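Local atomic coordinates of chloride intracellular channel Clic (Drosophila melanogaster, PDB entry 2YV7), a protein that might insert into membranes and form pH-dependent chloride channels, and in its soluble form adopts the glutathione S-transferase fold. Residues E24-A29 / T82-L87; C43-M48 / M179-H184; K57-K62 / K106-G111. One frame throughout, in Å; residues are numbered along the deposited sequence.

Contact 1. Residues E24-A29 / T82-L87. With CA (calcium ion), chain B.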
loop_
_atom_site.group_PDB
_atom_site.type_symbol
_atom_site.label_atom_id
_atom_site.label_comp_id
_atom_site.label_asym_id
_atom_site.label_seq_id
_atom_site.Cartn_x
_atom_site.Cartn_y
_atom_site.Cartn_z
ATOM N N GLU A 24 16.075 -5.713 4.877
ATOM C CA GLU A 24 16.217 -4.626 3.912
ATOM C C GLU A 24 15.139 -4.759 2.843
ATOM O O GLU A 24 14.992 -5.817 2.240
ATOM C CB GLU A 24 17.593 -4.614 3.245
ATOM C CG GLU A 24 17.723 -3.477 2.213
ATOM C CD GLU A 24 19.128 -3.327 1.571
ATOM O OE1 GLU A 24 19.977 -4.250 1.662
ATOM O OE2 GLU A 24 19.363 -2.276 0.938
ATOM N N LEU A 25 14.350 -3.699 2.644
ATOM C CA LEU A 25 13.377 -3.687 1.562
ATOM C C LEU A 25 13.829 -2.695 0.483
ATOM O O LEU A 25 13.976 -1.513 0.746
ATOM C CB LEU A 25 11.958 -3.331 2.066
ATOM C CG LEU A 25 10.893 -3.404 0.962
ATOM C CD1 LEU A 25 10.692 -4.826 0.449
ATOM C CD2 LEU A 25 9.585 -2.809 1.563
ATOM N N ILE A 26 14.080 -3.208 -0.710
ATOM C CA ILE A 26 14.376 -2.309 -1.824
ATOM C C ILE A 26 13.080 -1.881 -2.496
ATOM O O ILE A 26 12.282 -2.732 -2.898
ATOM C CB ILE A 26 15.300 -2.947 -2.861
ATOM C CG1 ILE A 26 16.633 -3.362 -2.169
ATOM C CG2 ILE A 26 15.560 -1.983 -3.970
ATOM C CD1 ILE A 26 17.761 -3.791 -3.139
ATOM N N ILE A 27 12.905 -0.567 -2.670
ATOM C CA ILE A 27 11.684 -0.021 -3.321
ATOM C C ILE A 27 11.999 0.907 -4.514
ATOM O O ILE A 27 13.078 1.447 -4.599
ATOM C CB ILE A 27 10.715 0.660 -2.265
ATOM C CG1 ILE A 27 11.265 2.001 -1.785
ATOM C CG2 ILE A 27 10.345 -0.323 -1.175
ATOM C CD1 ILE A 27 10.361 2.793 -0.769
ATOM N N LYS A 28 11.035 1.091 -5.414
ATOM C CA LYS A 28 11.173 1.935 -6.601
ATOM C C LYS A 28 11.039 3.378 -6.156
ATOM O O LYS A 28 10.160 3.699 -5.325
ATOM C CB LYS A 28 10.050 1.658 -7.589
ATOM C CG LYS A 28 10.134 0.307 -8.322
ATOM C CD LYS A 28 8.844 -0.003 -9.100
ATOM C CE LYS A 28 9.127 -0.886 -10.351
ATOM N NZ LYS A 28 7.899 -1.300 -11.123
ATOM N N ALA A 29 11.936 4.223 -6.670
ATOM C CA ALA A 29 11.929 5.648 -6.425
ATOM C C ALA A 29 10.900 6.323 -7.296
ATOM O O ALA A 29 10.567 5.851 -8.389
ATOM C CB ALA A 29 13.281 6.276 -6.753
ATOM N N THR A 82 14.949 -8.246 -12.356
ATOM C CA THR A 82 13.851 -8.140 -11.395
ATOM C C THR A 82 13.625 -6.707 -10.865
ATOM O O THR A 82 14.567 -6.004 -10.460
ATOM C CB THR A 82 13.959 -9.197 -10.267
ATOM O OG1 THR A 82 13.108 -8.829 -9.170
ATOM C CG2 THR A 82 15.396 -9.331 -9.785
ATOM N N HIS A 83 12.359 -6.300 -10.904
ATOM C CA HIS A 83 11.894 -5.013 -10.385
ATOM C C HIS A 83 11.618 -5.041 -8.880
ATOM O O HIS A 83 11.199 -6.078 -8.353
ATOM C CB HIS A 83 10.587 -4.643 -11.092
ATOM C CG HIS A 83 10.789 -4.094 -12.464
ATOM N ND1 HIS A 83 11.014 -4.901 -13.558
ATOM C CD2 HIS A 83 10.818 -2.820 -12.921
ATOM C CE1 HIS A 83 11.158 -4.148 -14.635
ATOM N NE2 HIS A 83 11.042 -2.881 -14.277
ATOM N N PRO A 84 11.842 -3.901 -8.189
ATOM C CA PRO A 84 11.393 -3.793 -6.799
ATOM C C PRO A 84 9.893 -4.125 -6.684
ATOM O O PRO A 84 9.171 -4.073 -7.696
ATOM C CB PRO A 84 11.740 -2.339 -6.432
ATOM C CG PRO A 84 12.959 -2.088 -7.330
ATOM C CD PRO A 84 12.525 -2.665 -8.624
ATOM N N PRO A 85 9.433 -4.521 -5.482
ATOM C CA PRO A 85 10.253 -4.650 -4.291
ATOM C C PRO A 85 11.062 -5.933 -4.317
ATOM O O PRO A 85 10.698 -6.912 -4.976
ATOM C CB PRO A 85 9.239 -4.768 -3.162
ATOM C CG PRO A 85 8.038 -5.356 -3.810
ATOM C CD PRO A 85 8.015 -4.861 -5.223
ATOM N N ILE A 86 12.143 -5.882 -3.568
ATOM C CA ILE A 86 13.030 -7.016 -3.343
ATOM C C ILE A 86 13.310 -7.023 -1.874
ATOM O O ILE A 86 13.612 -5.980 -1.287
ATOM C CB ILE A 86 14.358 -6.824 -4.144
ATOM C CG1 ILE A 86 14.092 -6.985 -5.641
ATOM C CG2 ILE A 86 15.438 -7.807 -3.586
ATOM C CD1 ILE A 86 15.110 -6.275 -6.571
ATOM N N LEU A 87 13.216 -8.203 -1.229
ATOM C CA LEU A 87 13.391 -8.282 0.219
ATOM C C LEU A 87 14.721 -9.026 0.519
ATOM O O LEU A 87 14.943 -10.093 -0.023
ATOM C CB LEU A 87 12.225 -9.029 0.885
ATOM C CG LEU A 87 12.175 -9.273 2.393
ATOM C CD1 LEU A 87 10.794 -9.646 2.858
ATOM C CD2 LEU A 87 13.139 -10.400 2.866
HETATM CA CA CA B . 9.729 -7.932 -7.165
#

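Contact 2. Residues C43-M48 / M179-H184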
loop_
_atom_site.group_PDB
_atom_site.type_symbol
_atom_site.label_atom_id
_atom_site.label_comp_id
_atom_site.label_asym_id
_atom_site.label_seq_id
_atom_site.Cartn_x
_atom_site.Cartn_y
_atom_site.Cartn_z
ATOM N N CYS A 43 5.438 -2.329 -3.349
ATOM C CA CYS A 43 6.383 -1.708 -2.413
ATOM C C CYS A 43 5.632 -1.203 -1.199
ATOM O O CYS A 43 6.043 -1.490 -0.078
ATOM C CB CYS A 43 7.122 -0.545 -3.107
ATOM S SG CYS A 43 8.199 -1.110 -4.458
ATOM N N GLN A 44 4.490 -0.489 -1.353
ATOM C CA GLN A 44 3.891 0.069 -0.172
ATOM C C GLN A 44 3.336 -1.033 0.761
ATOM O O GLN A 44 3.442 -0.956 1.997
ATOM C CB GLN A 44 2.817 1.152 -0.541
ATOM C CG GLN A 44 2.466 1.903 0.762
ATOM C CD GLN A 44 1.340 2.936 0.698
ATOM O OE1 GLN A 44 0.844 3.260 -0.364
ATOM N NE2 GLN A 44 0.964 3.475 1.882
ATOM N N GLU A 45 2.742 -2.052 0.153
ATOM C CA GLU A 45 2.134 -3.147 0.909
ATOM C C GLU A 45 3.229 -3.829 1.798
ATOM O O GLU A 45 3.026 -4.034 2.983
ATOM C CB GLU A 45 1.508 -4.188 -0.022
ATOM C CG GLU A 45 0.940 -5.306 0.844
ATOM C CD GLU A 45 0.189 -6.399 0.087
ATOM O OE1 GLU A 45 -0.069 -6.236 -1.087
ATOM O OE2 GLU A 45 -0.146 -7.458 0.686
ATOM N N TYR A 46 4.340 -4.163 1.193
ATOM C CA TYR A 46 5.418 -4.893 1.919
ATOM C C TYR A 46 6.181 -3.955 2.868
ATOM O O TYR A 46 6.582 -4.376 3.952
ATOM C CB TYR A 46 6.333 -5.703 0.976
ATOM C CG TYR A 46 5.568 -6.642 0.063
ATOM C CD1 TYR A 46 4.349 -7.201 0.484
ATOM C CD2 TYR A 46 5.976 -6.877 -1.261
ATOM C CE1 TYR A 46 3.579 -8.010 -0.359
ATOM C CE2 TYR A 46 5.224 -7.701 -2.092
ATOM C CZ TYR A 46 4.030 -8.252 -1.633
ATOM O OH TYR A 46 3.262 -9.040 -2.495
ATOM N N PHE A 47 6.329 -2.678 2.507
ATOM C CA PHE A 47 6.852 -1.666 3.429
ATOM C C PHE A 47 5.963 -1.670 4.672
ATOM O O PHE A 47 6.414 -1.711 5.792
ATOM C CB PHE A 47 6.825 -0.315 2.669
ATOM C CG PHE A 47 7.564 0.849 3.325
ATOM C CD1 PHE A 47 7.693 0.983 4.730
ATOM C CD2 PHE A 47 8.055 1.867 2.518
ATOM C CE1 PHE A 47 8.346 2.114 5.301
ATOM C CE2 PHE A 47 8.738 3.000 3.091
ATOM C CZ PHE A 47 8.855 3.116 4.483
ATOM N N MET A 48 4.634 -1.613 4.470
ATOM C CA MET A 48 3.724 -1.577 5.597
ATOM C C MET A 48 3.833 -2.846 6.473
ATOM O O MET A 48 3.834 -2.711 7.680
ATOM C CB MET A 48 2.273 -1.418 5.090
ATOM C CG MET A 48 2.017 0.022 4.734
ATOM S SD MET A 48 0.256 0.345 4.366
ATOM C CE MET A 48 -0.435 0.225 6.013
ATOM N N MET A 179 -5.124 -0.576 2.037
ATOM C CA MET A 179 -4.927 0.866 2.322
ATOM C C MET A 179 -4.196 1.573 1.186
ATOM O O MET A 179 -4.656 2.664 0.751
ATOM C CB MET A 179 -4.276 1.037 3.705
ATOM C CG MET A 179 -5.206 0.603 4.838
ATOM S SD MET A 179 -4.335 0.721 6.441
ATOM C CE MET A 179 -5.693 0.519 7.531
ATOM N N PRO A 180 -3.092 1.007 0.681
ATOM C CA PRO A 180 -2.426 1.656 -0.472
ATOM C C PRO A 180 -3.371 1.802 -1.701
ATOM O O PRO A 180 -3.441 2.877 -2.319
ATOM C CB PRO A 180 -1.219 0.745 -0.758
ATOM C CG PRO A 180 -0.921 0.059 0.552
ATOM C CD PRO A 180 -2.307 -0.183 1.144
ATOM N N ARG A 181 -4.238 0.791 -1.939
ATOM C CA ARG A 181 -5.174 0.956 -3.098
ATOM C C ARG A 181 -6.223 2.046 -2.827
ATOM O O ARG A 181 -6.567 2.766 -3.707
ATOM C CB ARG A 181 -5.834 -0.402 -3.431
ATOM C CG ARG A 181 -4.802 -1.380 -4.011
ATOM C CD ARG A 181 -5.232 -2.855 -3.716
ATOM N NE ARG A 181 -4.295 -3.640 -4.515
ATOM C CZ ARG A 181 -3.009 -3.867 -4.169
ATOM N NH1 ARG A 181 -2.543 -3.404 -3.014
ATOM N NH2 ARG A 181 -2.226 -4.575 -4.989
ATOM N N LEU A 182 -6.722 2.204 -1.589
ATOM C CA LEU A 182 -7.652 3.287 -1.261
ATOM C C LEU A 182 -7.011 4.653 -1.498
ATOM O O LEU A 182 -7.619 5.582 -2.096
ATOM C CB LEU A 182 -8.106 3.147 0.205
ATOM C CG LEU A 182 -9.009 1.941 0.496
ATOM C CD1 LEU A 182 -9.394 2.040 1.921
ATOM C CD2 LEU A 182 -10.363 2.144 -0.343
ATOM N N GLN A 183 -5.754 4.752 -1.154
ATOM C CA GLN A 183 -5.043 6.009 -1.410
ATOM C C GLN A 183 -4.863 6.306 -2.921
ATOM O O GLN A 183 -5.137 7.459 -3.317
ATOM C CB GLN A 183 -3.676 5.974 -0.669
ATOM C CG GLN A 183 -2.992 7.377 -0.741
ATOM C CD GLN A 183 -3.661 8.423 0.177
ATOM O OE1 GLN A 183 -4.639 8.135 0.839
ATOM N NE2 GLN A 183 -3.086 9.662 0.235
ATOM N N HIS A 184 -4.540 5.326 -3.791
ATOM C CA HIS A 184 -4.450 5.597 -5.229
ATOM C C HIS A 184 -5.843 5.933 -5.764
ATOM O O HIS A 184 -6.004 6.789 -6.588
ATOM C CB HIS A 184 -3.930 4.349 -5.946
ATOM C CG HIS A 184 -2.443 4.166 -5.873
ATOM N ND1 HIS A 184 -1.732 4.220 -4.679
ATOM C CD2 HIS A 184 -1.553 3.797 -6.823
ATOM C CE1 HIS A 184 -0.439 4.014 -4.939
ATOM N NE2 HIS A 184 -0.324 3.682 -6.206
HETATM O O HOH W 1 0.066 -4.402 -2.964
#

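Contact 3. Residues K57-K62 / K106-G111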
loop_
_atom_site.group_PDB
_atom_site.type_symbol
_atom_site.label_atom_id
_atom_site.label_comp_id
_atom_site.label_asym_id
_atom_site.label_seq_id
_atom_site.Cartn_x
_atom_site.Cartn_y
_atom_site.Cartn_z
ATOM N N LYS A 57 9.136 -4.934 17.225
ATOM C CA LYS A 57 10.543 -5.187 17.543
ATOM C C LYS A 57 11.029 -6.631 17.296
ATOM O O LYS A 57 11.976 -7.107 17.952
ATOM C CB LYS A 57 10.905 -4.660 18.952
ATOM C CG LYS A 57 10.591 -3.165 19.149
ATOM C CD LYS A 57 11.559 -2.515 20.113
ATOM C CE LYS A 57 11.073 -1.131 20.596
ATOM N NZ LYS A 57 11.727 -0.714 21.896
ATOM N N THR A 58 10.408 -7.330 16.342
ATOM C CA THR A 58 10.955 -8.642 15.958
ATOM C C THR A 58 12.090 -8.500 14.953
ATOM O O THR A 58 12.912 -9.416 14.793
ATOM C CB THR A 58 9.908 -9.623 15.402
ATOM O OG1 THR A 58 9.278 -9.062 14.236
ATOM C CG2 THR A 58 8.870 -10.006 16.485
ATOM N N ILE A 59 12.140 -7.343 14.297
ATOM C CA ILE A 59 13.122 -7.092 13.230
ATOM C C ILE A 59 13.528 -5.630 13.241
ATOM O O ILE A 59 12.969 -4.811 13.975
ATOM C CB ILE A 59 12.575 -7.417 11.777
ATOM C CG1 ILE A 59 11.354 -6.547 11.454
ATOM C CG2 ILE A 59 12.279 -8.914 11.557
ATOM C CD1 ILE A 59 11.008 -6.534 9.966
ATOM N N SER A 60 14.501 -5.343 12.383
ATOM C CA SER A 60 15.002 -4.032 12.077
ATOM C C SER A 60 14.668 -3.837 10.598
ATOM O O SER A 60 14.845 -4.738 9.775
ATOM C CB SER A 60 16.525 -4.057 12.261
ATOM O OG SER A 60 17.106 -2.798 12.155
ATOM N N LEU A 61 14.141 -2.668 10.261
ATOM C CA LEU A 61 13.769 -2.410 8.882
ATOM C C LEU A 61 14.661 -1.326 8.306
ATOM O O LEU A 61 14.735 -0.237 8.859
ATOM C CB LEU A 61 12.290 -1.963 8.788
ATOM C CG LEU A 61 11.784 -1.742 7.350
ATOM C CD1 LEU A 61 11.961 -2.953 6.393
ATOM C CD2 LEU A 61 10.314 -1.200 7.342
ATOM N N LYS A 62 15.250 -1.632 7.159
ATOM C CA LYS A 62 16.008 -0.719 6.321
ATOM C C LYS A 62 15.342 -0.676 4.964
ATOM O O LYS A 62 15.179 -1.709 4.305
ATOM C CB LYS A 62 17.453 -1.226 6.182
ATOM C CG LYS A 62 18.355 -0.565 5.146
ATOM C CD LYS A 62 19.763 -1.291 5.125
ATOM C CE LYS A 62 20.750 -0.723 4.086
ATOM N NZ LYS A 62 21.898 -1.675 3.762
ATOM N N LYS A 106 6.156 -16.856 6.652
ATOM C CA LYS A 106 6.734 -18.093 7.174
ATOM C C LYS A 106 8.045 -17.903 7.927
ATOM O O LYS A 106 8.267 -18.554 8.946
ATOM C CB LYS A 106 6.865 -19.117 6.053
ATOM C CG LYS A 106 5.495 -19.566 5.537
ATOM C CD LYS A 106 5.586 -20.366 4.241
ATOM C CE LYS A 106 4.270 -21.078 3.941
ATOM N NZ LYS A 106 3.964 -22.160 4.938
ATOM N N ASN A 107 8.891 -16.985 7.456
ATOM C CA ASN A 107 10.266 -16.825 7.973
ATOM C C ASN A 107 10.594 -15.601 8.833
ATOM O O ASN A 107 11.625 -15.569 9.527
ATOM C CB ASN A 107 11.236 -16.922 6.804
ATOM C CG ASN A 107 11.079 -18.210 6.050
ATOM O OD1 ASN A 107 10.960 -18.231 4.817
ATOM N ND2 ASN A 107 11.041 -19.313 6.792
ATOM N N ILE A 108 9.733 -14.588 8.830
ATOM C CA ILE A 108 10.009 -13.432 9.666
ATOM C C ILE A 108 9.163 -13.475 10.946
ATOM O O ILE A 108 7.936 -13.641 10.881
ATOM C CB ILE A 108 9.845 -12.084 8.898
ATOM C CG1 ILE A 108 10.931 -11.949 7.816
ATOM C CG2 ILE A 108 9.928 -10.906 9.879
ATOM C CD1 ILE A 108 10.630 -10.936 6.723
ATOM N N PRO A 109 9.816 -13.359 12.124
ATOM C CA PRO A 109 9.067 -13.381 13.384
ATOM C C PRO A 109 7.963 -12.351 13.360
ATOM O O PRO A 109 8.193 -11.214 12.938
ATOM C CB PRO A 109 10.114 -12.988 14.438
ATOM C CG PRO A 109 11.340 -12.538 13.656
ATOM C CD PRO A 109 11.267 -13.227 12.348
ATOM N N GLY A 110 6.782 -12.763 13.808
ATOM C CA GLY A 110 5.591 -11.923 13.810
ATOM C C GLY A 110 4.703 -12.176 12.622
ATOM O O GLY A 110 3.525 -11.813 12.646
ATOM N N GLY A 111 5.283 -12.817 11.605
ATOM C CA GLY A 111 4.704 -12.946 10.268
ATOM C C GLY A 111 3.415 -13.736 10.228
ATOM O O GLY A 111 2.475 -13.368 9.518
#

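Contact 1. Residues E24-A29 / T82-L87
I26 and I86 form an antiparallel hydrogen-bonded pair that joins strand 22-28 to the start of strand 86-89. I26 N gives its hydrogen to I86 O at 2.9 Å, nearly straight, while I86 N returns a longer bond to I26 O, lying in the carbonyl plane on a lone pair. H83-P84-P85, with a cis peptide before P85, is the loop that leads into the strand at I86. I26 O also receives a CA-H contact from P85 CA at 3.1 Å.

K28 is the side chain to follow. From CB, its CG stands anti to the carbonyl carbon (chi1 -72°) and meets P84 CB at 3.6 Å, crossing the proline ring at about a right angle. The extended chain then carries CE to the edge of the H83 ring, near its plane, 3.6 Å from CD2; NZ ends beside CD2. On the face of the sheet that carries L25 and L87, L25 CD1 comes 3.9 Å from P85 CB, the two side chains pointing the same way.

P85, a cis-proline just before strand 86-89, is a hallmark of the thioredoxin-like fold. Here the loop also offers carbonyls to a metal: H83 O and P85 O each bind calcium at 2.6 Å, with L95 O. Backbone oxygens thus serve strand pairing and metal, while the side chains meet mainly through carbon, K28 NZ and the H83 ring forming the polar margin.

Contact 2. Residues C43-M48 / M179-H184
The helical segments around Q44 and P180 cross at 138°, with local axes 10.0 Å apart at their closest and Q44 CA and P180 CA separated by 6.5 Å. P180 sits at a kink: its N carries no hydrogen, so the bond to the preceding turn is missing. Its ring points at the other helix and touches Q44 and M48 through CG. Q44 reaches over it with CG anti to the backbone N (chi1 -168°) and the chain extended, which lays the amide against the ring, OE1 at 3.3 Å from P180 CB. The amide's other end, NE2, bonds to S220 OG, fixing which way round the group sits. One turn further along the same face, M48 SD lies 4.0 Å from P180 CG, and the bend at chi3 (72°) turns CE to M179 SD, also 4.0 Å away.

E45 OE1 and R181 NH1 are 4.2 Å apart, beyond a salt bridge, but one water donates to E45 OE1 at 2.6 Å and accepts from R181 NH1 at 2.8 Å, in the guanidinium plane. R181 NH1 also bonds to E177 O.

This packing joins helix 41-55 of the thioredoxin-like N-terminal domain, most of it in the part predicted to span the membrane after insertion, to helix 173-193 of the all-helical domain. Helix 215-220 borders it through F217 and S220; helix 202-212 packs on M179 through Y207 and M211.

Contact 3. Residues K57-K62 / K106-G111
T58 and P109 meet where two helices have just ended, and one short hydrogen bond joins them: T58 OG1 donates to P109 O at 2.7 Å. The hydroxyl comes in from above the carbonyl plane, 50° out of it, rather than along a lone pair. T58 reaches this spot because OG1 sits between its own backbone N and carbonyl carbon (chi1 59°), which places CG2 anti to the carbonyl carbon. The same OG1 is also hydrogen-bonded with L53 O, in the last turns of helix 41-55; with one proton for two carbonyl oxygens, the two bonds must share it or alternate. Packing contacts accompany the bond. T58 CB lies 3.5 Å from P109 CB, and the two side chains slide past each other in opposite directions, with P109 CG reaching T58 O at 3.7 Å.

Next along, I59 turns its CG2 branch to the contact. Its CG1 takes the position between N and the carbonyl carbon (chi1 61°), leaving CG2 to meet I108 CG2 at 3.5 Å, a branch-to-branch touch in which the side chains cross at about a right angle. I59 CG2 also brushes P109 CG, more loosely at 4.3 Å.

Both backbones turn here. K57, with positive phi, closes helix 41-55 in a Schellman motif, and I108 to G111 form a type II beta turn held by G111 N to I108 O. G110 takes its positive-phi position, which suits glycine, and is also the N-cap of helix 111-114. The contact thus links the exit of helix 41-55 into strand 60-66 with the exit of helix 97-107, while I59 packs on L50 and A54 of the first helix and on I23 of strand 22-28.

Starting at the N terminus, strand 22-28 leads into helix 41-55 and then strand 60-66, a beta-alpha-beta crossover whose two strands lie side by side and parallel. Contact 1 closes the first loop when the chain returns at 82-87 to the other edge of strand 22-28. Contact 3 opens inside that loop at 57-62 and closes beyond it at 106-111, so the two cross. Contact 2 opens at 43-48, also within contact 1's span, and closes last, at 179-184, enclosing all of contact 3. Contacts 1 and 3 knit the N-terminal domain together, and contact 2 ties it to the helical domain. Helix 41-55 is shared: L25 and P85 of contact 1 pack on F47 and Y46.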